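Side-chain contacts in conserved hypothetical protein NMB0706 (Neisseria meningitidis, PDB 1RV9), which is of unknown function but belongs to the polyphenol oxidoreductase laccase family, whose members are now thought to include purine nucleoside-processing enzymes: residues A[20-23]-A[27-30]; A[160-165]-A[212-217]. All coordinates share one frame; numbering follows the deposited sequence.

The two contacts lie on different faces of strand 160-164 in an alpha-beta-beta-alpha fold. Interaction 1 joins a loop to the edge region of the five-stranded sheet and is only partly buried; interaction 2 is fully buried and lays a helix against the six-stranded sheet. Their chemistry follows from this: the loop contact combines a hydrogen bond, a bridging water and a tryptophan, whereas the helix contact is made by methyl groups alone. They meet through the strand itself, for Trp22 rests on Met161 and Tyr163, and Ala20 on Tyr163, while Ala162 points from the strand toward the helix; Trp22 CZ3 comes to 3.6 Å from Met161 O.

Interaction 1. Residues A[20-23]-A[27-30]; sequences ADWP and NVKT
Ala20 and Trp22 sit in the loop that joins two antiparallel neighbours, strands 17-18 and 28-33, and fold back on Thr30 and Val28 of the second strand. One direct hydrogen bond ties them: Ala20 N donates to Thr30 OG1 at 2.9 Å, nearly straight at 166°. Thr30 OG1 stands between its own backbone N and carbonyl carbon (chi1 60°), which turns the oxygen to the loop and sets CG2 beside the indole. That methyl lies 3.7 Å from Trp22 CZ2, approaching the ring obliquely, and Val28 CG1 adds a looser contact with the same CZ2 at 4.1 Å.

A water closes the gap on the polar side. It lies in the plane of the indole at its edge, accepts from Trp22 NE1 at 2.9 Å and donates to Val28 O at 3.0 Å; it is also 3.3 Å from Thr30 OG1. The indole N-H and a strand carbonyl are thus both satisfied through one molecule, which should favour this orientation of the ring. Ala20 CB lies over one indole face, 3.5 Å above the plane and offset toward the rim.

Around them, Trp22 also touches Ile252 of the five-stranded sheet and Cys124 and Tyr223 of the six-stranded one, so the indole wedges between the layers. The arrangement is that of a long hairpin connection folded in at the border of a two-sheet sandwich, with its tryptophan touching both sheets.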
ATOM      1  N   ALA A  20      -8.761  -8.182  -1.943  1.00 14.30           N
ATOM      2  CA  ALA A  20      -9.386  -7.268  -1.005  1.00 14.41           C
ATOM      3  C   ALA A  20     -10.823  -7.647  -0.689  1.00 15.96           C
ATOM      4  O   ALA A  20     -11.603  -7.973  -1.583  1.00 15.38           O
ATOM      5  CB  ALA A  20      -9.340  -5.850  -1.554  1.00 14.66           C
ATOM      6  N   ASP A  21     -11.159  -7.612   0.597  1.00 17.85           N
ATOM      7  CA  ASP A  21     -12.515  -7.902   1.027  1.00 18.91           C
ATOM      8  C   ASP A  21     -13.218  -6.562   1.163  1.00 17.66           C
ATOM      9  O   ASP A  21     -13.107  -5.883   2.185  1.00 17.62           O
ATOM     10  CB  ASP A  21     -12.524  -8.643   2.367  1.00 21.56           C
ATOM     11  CG  ASP A  21     -13.925  -8.789   2.941  1.00 25.12           C
ATOM     12  OD1 ASP A  21     -14.896  -8.810   2.151  1.00 26.60           O
ATOM     13  OD2 ASP A  21     -14.054  -8.895   4.180  1.00 27.87           O
ATOM     14  N   TRP A  22     -13.913  -6.171   0.103  1.00 15.73           N
ATOM     15  CA  TRP A  22     -14.647  -4.919   0.082  1.00 14.39           C
ATOM     16  C   TRP A  22     -15.747  -5.003  -0.969  1.00 15.56           C
ATOM     17  O   TRP A  22     -15.707  -5.859  -1.851  1.00 15.66           O
ATOM     18  CB  TRP A  22     -13.695  -3.743  -0.187  1.00 13.06           C
ATOM     19  CG  TRP A  22     -12.929  -3.762  -1.495  1.00 11.89           C
ATOM     20  CD1 TRP A  22     -12.767  -4.813  -2.360  1.00 11.37           C
ATOM     21  CD2 TRP A  22     -12.181  -2.673  -2.045  1.00  9.26           C
ATOM     22  NE1 TRP A  22     -11.965  -4.438  -3.417  1.00  9.29           N
ATOM     23  CE2 TRP A  22     -11.593  -3.129  -3.248  1.00  8.43           C
ATOM     24  CE3 TRP A  22     -11.955  -1.348  -1.639  1.00  7.46           C
ATOM     25  CZ2 TRP A  22     -10.785  -2.310  -4.045  1.00  8.58           C
ATOM     26  CZ3 TRP A  22     -11.155  -0.533  -2.431  1.00  7.68           C
ATOM     27  CH2 TRP A  22     -10.581  -1.017  -3.624  1.00  7.29           C
ATOM     28  N   PRO A  23     -16.759  -4.128  -0.871  1.00 16.09           N
ATOM     29  CA  PRO A  23     -17.870  -4.130  -1.828  1.00 16.88           C
ATOM     30  C   PRO A  23     -17.566  -3.505  -3.186  1.00 16.13           C
ATOM     31  O   PRO A  23     -18.437  -2.885  -3.797  1.00 17.32           O
ATOM     32  CB  PRO A  23     -18.966  -3.381  -1.076  1.00 18.27           C
ATOM     33  CG  PRO A  23     -18.192  -2.394  -0.265  1.00 17.66           C
ATOM     34  CD  PRO A  23     -17.041  -3.226   0.261  1.00 17.69           C
ATOM     35  N   ASN A  27     -15.902  -5.278 -11.848  1.00  8.61           N
ATOM     36  CA  ASN A  27     -14.822  -5.007 -12.789  1.00 10.96           C
ATOM     37  C   ASN A  27     -13.589  -4.421 -12.115  1.00 11.10           C
ATOM     38  O   ASN A  27     -12.637  -4.020 -12.785  1.00 12.69           O
ATOM     39  CB  ASN A  27     -15.313  -4.089 -13.908  1.00 11.54           C
ATOM     40  CG  ASN A  27     -15.685  -2.716 -13.412  1.00 11.54           C
ATOM     41  OD1 ASN A  27     -16.206  -2.558 -12.306  1.00 11.74           O
ATOM     42  ND2 ASN A  27     -15.436  -1.707 -14.241  1.00 15.19           N
ATOM     43  N   VAL A  28     -13.615  -4.360 -10.787  1.00  9.50           N
ATOM     44  CA  VAL A  28     -12.471  -3.866 -10.035  1.00  8.33           C
ATOM     45  C   VAL A  28     -11.816  -5.086  -9.410  1.00  8.58           C
ATOM     46  O   VAL A  28     -12.388  -5.736  -8.532  1.00  9.18           O
ATOM     47  CB  VAL A  28     -12.880  -2.866  -8.936  1.00  8.06           C
ATOM     48  CG1 VAL A  28     -11.682  -2.557  -8.037  1.00  7.35           C
ATOM     49  CG2 VAL A  28     -13.378  -1.582  -9.577  1.00  8.16           C
ATOM     50  N   LYS A  29     -10.620  -5.403  -9.892  1.00  8.43           N
ATOM     51  CA  LYS A  29      -9.878  -6.554  -9.414  1.00  8.25           C
ATOM     52  C   LYS A  29      -8.713  -6.131  -8.541  1.00  7.22           C
ATOM     53  O   LYS A  29      -8.111  -5.078  -8.761  1.00  7.12           O
ATOM     54  CB  LYS A  29      -9.345  -7.357 -10.600  1.00 10.38           C
ATOM     55  CG  LYS A  29     -10.411  -7.789 -11.592  1.00 13.70           C
ATOM     56  CD  LYS A  29     -11.430  -8.690 -10.934  1.00 15.11           C
ATOM     57  CE  LYS A  29     -12.437  -9.201 -11.948  1.00 17.85           C
ATOM     58  NZ  LYS A  29     -13.412 -10.123 -11.313  1.00 20.70           N
ATOM     59  N   THR A  30      -8.396  -6.959  -7.552  1.00  8.34           N
ATOM     60  CA  THR A  30      -7.279  -6.681  -6.666  1.00  8.00           C
ATOM     61  C   THR A  30      -6.452  -7.935  -6.429  1.00  9.12           C
ATOM     62  O   THR A  30      -6.936  -9.061  -6.560  1.00  9.24           O
ATOM     63  CB  THR A  30      -7.736  -6.154  -5.280  1.00  9.44           C
ATOM     64  OG1 THR A  30      -8.564  -7.132  -4.637  1.00  9.52           O
ATOM     65  CG2 THR A  30      -8.496  -4.851  -5.422  1.00  8.63           C
TER
HETATM   66  O   HOH W   1     -11.582  -6.277  -5.656  1.00 22.18           O

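Interaction 2. Residues A[160-165]-A[212-217]; sequences MMAYLG and LILKRE
Leu214 on helix 206-217 packs onto Ala162 and Leu164 of strand 160-164, as a helix does when it covers a sheet in a beta-alpha-beta crossover. Strand 160-164 runs parallel to its neighbour 221-224, and the helix leads directly into the latter, although a small three-stranded antiparallel sheet and helix 177-184 come between.

The contact itself is purely apolar. The nearest backbones, at Ala162 and Leu214, are 8.0 Å apart between CA atoms, a gap bridged by the leucine reaching down to the small alanine. Phe123 and Val222, from the strands flanking 160-164, also touch Leu214, so its side chain settles over three adjacent strands. Leu164 meets it by sliding past in the opposite direction; its CG lies beside the backbone N (chi1 -54°), and this carries the branch across to the leucine of the helix.

No hydrogen bond crosses the contact: the helix is held by its own backbone bonds, the strand by those to its neighbours. In the helix, Arg216 N binds Leu212 O at 2.9 Å and Glu217 N binds Ile213 O at 3.1 Å. Lys215 NZ bonds Val219 O, joining the helix to the turn before strand 221-224. The strand is in turn held by backbone bonds from Ala162 and Leu164 to Tyr223.

A single methyl does all the touching from the helix: Leu214 CD1, 3.8 Å from Ala162 CB and 4.2 Å from Leu164 CD2.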
ATOM      1  N   MET A 160     -16.177   6.953  -3.532  1.00 13.55           N
ATOM      2  CA  MET A 160     -14.923   6.218  -3.406  1.00 12.93           C
ATOM      3  C   MET A 160     -14.915   5.266  -2.226  1.00 12.05           C
ATOM      4  O   MET A 160     -15.598   5.476  -1.223  1.00 13.08           O
ATOM      5  CB  MET A 160     -13.741   7.161  -3.199  1.00 14.38           C
ATOM      6  CG  MET A 160     -13.341   8.008  -4.370  1.00 15.82           C
ATOM      7  SD  MET A 160     -11.857   8.907  -3.889  1.00 18.39           S
ATOM      8  CE  MET A 160     -11.586   9.904  -5.339  1.00 21.02           C
ATOM      9  N   MET A 161     -14.124   4.212  -2.353  1.00 10.59           N
ATOM     10  CA  MET A 161     -13.954   3.272  -1.267  1.00 10.83           C
ATOM     11  C   MET A 161     -12.456   3.004  -1.229  1.00 10.77           C
ATOM     12  O   MET A 161     -11.791   3.008  -2.267  1.00  9.06           O
ATOM     13  CB  MET A 161     -14.760   1.985  -1.487  1.00 14.91           C
ATOM     14  CG  MET A 161     -14.386   1.152  -2.685  1.00 15.95           C
ATOM     15  SD  MET A 161     -15.485  -0.286  -2.818  1.00 22.05           S
ATOM     16  CE  MET A 161     -16.819   0.414  -3.663  1.00 16.51           C
ATOM     17  N   ALA A 162     -11.927   2.820  -0.029  1.00  9.90           N
ATOM     18  CA  ALA A 162     -10.503   2.576   0.142  1.00  9.51           C
ATOM     19  C   ALA A 162     -10.272   1.276   0.883  1.00 10.49           C
ATOM     20  O   ALA A 162     -11.047   0.906   1.767  1.00 10.49           O
ATOM     21  CB  ALA A 162      -9.864   3.729   0.907  1.00  9.21           C
ATOM     22  N   TYR A 163      -9.208   0.574   0.512  1.00  7.80           N
ATOM     23  CA  TYR A 163      -8.876  -0.679   1.165  1.00  7.94           C
ATOM     24  C   TYR A 163      -7.522  -0.547   1.837  1.00  8.50           C
ATOM     25  O   TYR A 163      -6.538  -0.159   1.203  1.00  8.68           O
ATOM     26  CB  TYR A 163      -8.827  -1.823   0.150  1.00  9.80           C
ATOM     27  CG  TYR A 163      -8.581  -3.171   0.783  1.00 12.67           C
ATOM     28  CD1 TYR A 163      -9.583  -3.817   1.506  1.00 16.70           C
ATOM     29  CD2 TYR A 163      -7.339  -3.796   0.672  1.00 15.15           C
ATOM     30  CE1 TYR A 163      -9.353  -5.055   2.107  1.00 17.41           C
ATOM     31  CE2 TYR A 163      -7.099  -5.028   1.266  1.00 18.30           C
ATOM     32  CZ  TYR A 163      -8.108  -5.652   1.979  1.00 18.32           C
ATOM     33  OH  TYR A 163      -7.868  -6.879   2.560  1.00 23.74           O
ATOM     34  N   LEU A 164      -7.480  -0.855   3.127  1.00  7.60           N
ATOM     35  CA  LEU A 164      -6.238  -0.790   3.880  1.00  8.01           C
ATOM     36  C   LEU A 164      -5.589  -2.167   3.785  1.00  7.66           C
ATOM     37  O   LEU A 164      -6.091  -3.146   4.344  1.00  8.73           O
ATOM     38  CB  LEU A 164      -6.519  -0.432   5.341  1.00  7.88           C
ATOM     39  CG  LEU A 164      -7.334   0.848   5.546  1.00  9.70           C
ATOM     40  CD1 LEU A 164      -7.528   1.085   7.042  1.00  9.81           C
ATOM     41  CD2 LEU A 164      -6.629   2.034   4.900  1.00  9.82           C
ATOM     42  N   GLY A 165      -4.475  -2.230   3.064  1.00  7.36           N
ATOM     43  CA  GLY A 165      -3.769  -3.484   2.884  1.00  7.60           C
ATOM     44  C   GLY A 165      -2.973  -3.902   4.103  1.00  7.94           C
ATOM     45  O   GLY A 165      -2.990  -3.219   5.125  1.00  8.31           O
ATOM     46  N   LEU A 212      -8.796   8.129   9.650  1.00 13.09           N
ATOM     47  CA  LEU A 212      -9.061   9.520  10.014  1.00 13.25           C
ATOM     48  C   LEU A 212      -8.871  10.431   8.807  1.00 12.60           C
ATOM     49  O   LEU A 212      -9.725  11.265   8.494  1.00 12.50           O
ATOM     50  CB  LEU A 212      -8.112   9.976  11.128  1.00 14.90           C
ATOM     51  CG  LEU A 212      -8.435   9.621  12.578  1.00 18.34           C
ATOM     52  CD1 LEU A 212      -7.271  10.021  13.477  1.00 19.80           C
ATOM     53  CD2 LEU A 212      -9.708  10.344  13.004  1.00 19.52           C
ATOM     54  N   ILE A 213      -7.738  10.269   8.135  1.00 11.65           N
ATOM     55  CA  ILE A 213      -7.414  11.073   6.968  1.00 11.22           C
ATOM     56  C   ILE A 213      -8.413  10.850   5.833  1.00 11.43           C
ATOM     57  O   ILE A 213      -8.901  11.808   5.230  1.00 10.07           O
ATOM     58  CB  ILE A 213      -5.970  10.762   6.497  1.00 11.41           C
ATOM     59  CG1 ILE A 213      -4.981  11.272   7.550  1.00 10.21           C
ATOM     60  CG2 ILE A 213      -5.695  11.399   5.141  1.00 11.80           C
ATOM     61  CD1 ILE A 213      -3.551  10.800   7.350  1.00  9.79           C
ATOM     62  N   LEU A 214      -8.725   9.590   5.551  1.00 11.28           N
ATOM     63  CA  LEU A 214      -9.672   9.272   4.488  1.00 11.15           C
ATOM     64  C   LEU A 214     -11.062   9.821   4.801  1.00 13.00           C
ATOM     65  O   LEU A 214     -11.722  10.384   3.926  1.00 12.43           O
ATOM     66  CB  LEU A 214      -9.744   7.758   4.282  1.00 11.42           C
ATOM     67  CG  LEU A 214      -8.491   7.122   3.677  1.00 11.22           C
ATOM     68  CD1 LEU A 214      -8.529   5.616   3.883  1.00 10.23           C
ATOM     69  CD2 LEU A 214      -8.402   7.474   2.194  1.00 10.74           C
ATOM     70  N   LYS A 215     -11.502   9.649   6.044  1.00 13.36           N
ATOM     71  CA  LYS A 215     -12.810  10.142   6.454  1.00 16.41           C
ATOM     72  C   LYS A 215     -12.882  11.652   6.355  1.00 16.50           C
ATOM     73  O   LYS A 215     -13.871  12.205   5.874  1.00 16.10           O
ATOM     74  CB  LYS A 215     -13.126   9.705   7.890  1.00 19.47           C
ATOM     75  CG  LYS A 215     -13.800   8.340   8.003  1.00 25.25           C
ATOM     76  CD  LYS A 215     -14.141   7.765   6.632  1.00 28.26           C
ATOM     77  CE  LYS A 215     -15.392   6.911   6.664  1.00 30.58           C
ATOM     78  NZ  LYS A 215     -15.716   6.392   5.306  1.00 31.76           N
ATOM     79  N   ARG A 216     -11.830  12.324   6.808  1.00 15.38           N
ATOM     80  CA  ARG A 216     -11.798  13.776   6.760  1.00 15.85           C
ATOM     81  C   ARG A 216     -11.841  14.284   5.323  1.00 15.37           C
ATOM     82  O   ARG A 216     -12.356  15.371   5.055  1.00 15.74           O
ATOM     83  CB  ARG A 216     -10.538  14.310   7.450  1.00 16.38           C
ATOM     84  CG  ARG A 216     -10.437  15.826   7.406  1.00 19.47           C
ATOM     85  CD  ARG A 216      -9.157  16.345   8.032  1.00 21.46           C
ATOM     86  NE  ARG A 216      -7.969  15.946   7.285  1.00 22.01           N
ATOM     87  CZ  ARG A 216      -6.752  16.426   7.523  1.00 22.69           C
ATOM     88  NH1 ARG A 216      -6.570  17.322   8.487  1.00 23.22           N
ATOM     89  NH2 ARG A 216      -5.719  16.010   6.804  1.00 24.72           N
ATOM     90  N   GLU A 217     -11.308  13.493   4.397  1.00 13.48           N
ATOM     91  CA  GLU A 217     -11.277  13.889   2.998  1.00 12.82           C
ATOM     92  C   GLU A 217     -12.628  13.666   2.317  1.00 11.87           C
ATOM     93  O   GLU A 217     -12.906  14.259   1.277  1.00 13.72           O
ATOM     94  CB  GLU A 217     -10.170  13.119   2.270  1.00 13.35           C
ATOM     95  CG  GLU A 217      -9.487  13.896   1.159  1.00 15.01           C
ATOM     96  CD  GLU A 217      -8.826  15.195   1.625  1.00 12.40           C
ATOM     97  OE1 GLU A 217      -8.741  15.460   2.847  1.00 13.56           O
ATOM     98  OE2 GLU A 217      -8.374  15.954   0.747  1.00 14.49           O
TER